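Side-chain contact in tumour necrosis factor receptor (PDB 3ON9), which probably helps the virus evade host immunity by binding tumour necrosis factor and chemokines, this chain being its SECRET domain, a chemokine-binding beta-sandwich: residues Leu42-Glu45 with Val50-Gly53. Numbering follows the deposited sequence.
Sequences LTHE and VFIG
His44 and Phe51 face each other across the two sheets of a beta-sandwich, their CA atoms 8.6 Å apart, so strands 38-45 and 51-59 meet through side chains alone, with a four-residue connection carrying the chain from one sheet to the other. Phe51 supplies about half of the buried surface; its broad apolar ring suits the gap because it can meet two residues of the facing strand at once. Leu42 sits over one face of that ring: its methyl CD2 stands 3.8 Å from the Phe51 ring centroid and only 12° off the normal, a CH-pi contact. With CG anti to the backbone N (chi1 166°), Leu42 sends this branched end across the gap, nearly perpendicular to the phenylalanine side chain; a compact methyl suits the centre of an aromatic face.

His44 lies two residues on and so faces the same side of its strand. It meets the CD2/CE2 side of the phenyl ring obliquely, on the same side of the ring plane as Leu42, with CB 3.7 Å from Phe51 CE2. The imidazole and phenyl side chains run antiparallel alongside one another, their planes inclined at 43°. Phe51 CD2 rests over one imidazole face, 3.8 Å from His44 ND1. Histidine suits this partly exposed place, offering an apolar CB and a flat ring while remaining polar.

Around this trio, Ile83 packs on both Leu42 and His44, and Phe67, Ile9 and Val11 pack on Phe51, extending the apolar interior. A classic beta bulge sets Ile52 and Gly53 together opposite Phe68 near the start of this outermost strand. The chemistry is therefore dispersion and shape, without directional polar bonds between the segments; burial of His44 ND1 with no polar partner in the model would probably disfavour protonation at that nitrogen.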
loop_
_atom_site.group_PDB
_atom_site.type_symbol
_atom_site.label_atom_id
_atom_site.label_comp_id
_atom_site.label_asym_id
_atom_site.label_seq_id
_atom_site.Cartn_x
_atom_site.Cartn_y
_atom_site.Cartn_z
ATOM N N LEU A 42 4.612 -0.335 -6.219
ATOM C CA LEU A 42 5.299 -0.251 -4.944
ATOM C C LEU A 42 6.793 -0.557 -5.062
ATOM O O LEU A 42 7.178 -1.610 -5.564
ATOM C CB LEU A 42 4.682 -1.259 -3.972
ATOM C CG LEU A 42 5.485 -1.558 -2.704
ATOM C CD1 LEU A 42 5.480 -0.385 -1.730
ATOM C CD2 LEU A 42 4.929 -2.810 -2.055
ATOM N N THR A 43 7.630 0.345 -4.575
ATOM C CA THR A 43 9.044 0.007 -4.365
ATOM C C THR A 43 9.397 0.036 -2.874
ATOM O O THR A 43 8.667 0.580 -2.045
ATOM C CB THR A 43 10.017 0.886 -5.177
ATOM O OG1 THR A 43 9.945 2.240 -4.730
ATOM C CG2 THR A 43 9.694 0.826 -6.672
ATOM N N HIS A 44 10.527 -0.567 -2.543
ATOM C CA HIS A 44 10.855 -0.841 -1.153
ATOM C C HIS A 44 12.357 -0.951 -0.981
ATOM O O HIS A 44 12.849 -1.855 -0.298
ATOM C CB HIS A 44 10.180 -2.142 -0.739
ATOM C CG HIS A 44 10.426 -3.264 -1.697
ATOM N ND1 HIS A 44 9.559 -3.586 -2.722
ATOM C CD2 HIS A 44 11.477 -4.109 -1.810
ATOM C CE1 HIS A 44 10.060 -4.596 -3.415
ATOM N NE2 HIS A 44 11.221 -4.936 -2.879
ATOM N N GLU A 45 13.089 -0.024 -1.593
ATOM C CA GLU A 45 14.551 -0.056 -1.551
ATOM C C GLU A 45 15.082 0.047 -0.125
ATOM O O GLU A 45 14.651 0.902 0.646
ATOM C CB GLU A 45 15.160 1.049 -2.422
ATOM C CG GLU A 45 16.692 1.036 -2.423
ATOM C CD GLU A 45 17.303 1.975 -3.446
ATOM O OE1 GLU A 45 16.544 2.687 -4.125
ATOM O OE2 GLU A 45 18.544 2.001 -3.575
ATOM N N VAL A 50 10.783 -8.872 3.105
ATOM C CA VAL A 50 10.471 -9.066 1.680
ATOM C C VAL A 50 8.965 -9.140 1.424
ATOM O O VAL A 50 8.214 -9.791 2.156
ATOM C CB VAL A 50 11.230 -10.270 1.058
ATOM C CG1 VAL A 50 12.736 -10.087 1.230
ATOM C CG2 VAL A 50 10.785 -11.570 1.670
ATOM N N PHE A 51 8.523 -8.441 0.388
ATOM C CA PHE A 51 7.114 -8.481 0.043
ATOM C C PHE A 51 6.785 -9.805 -0.633
ATOM O O PHE A 51 7.458 -10.204 -1.590
ATOM C CB PHE A 51 6.741 -7.286 -0.827
ATOM C CG PHE A 51 6.584 -6.017 -0.042
ATOM C CD1 PHE A 51 5.353 -5.681 0.509
ATOM C CD2 PHE A 51 7.670 -5.192 0.194
ATOM C CE1 PHE A 51 5.204 -4.516 1.258
ATOM C CE2 PHE A 51 7.536 -4.028 0.941
ATOM C CZ PHE A 51 6.299 -3.692 1.484
ATOM N N ILE A 52 5.761 -10.488 -0.123
ATOM C CA ILE A 52 5.440 -11.846 -0.555
ATOM C C ILE A 52 4.035 -12.027 -1.089
ATOM O O ILE A 52 3.745 -13.039 -1.730
ATOM C CB ILE A 52 5.615 -12.874 0.590
ATOM C CG1 ILE A 52 4.710 -12.528 1.777
ATOM C CG2 ILE A 52 7.090 -12.986 1.009
ATOM C CD1 ILE A 52 4.781 -13.542 2.892
ATOM N N GLY A 53 3.152 -11.076 -0.815
ATOM C CA GLY A 53 1.770 -11.265 -1.209
ATOM C C GLY A 53 1.073 -9.962 -1.492
ATOM O O GLY A 53 1.511 -8.899 -1.045
#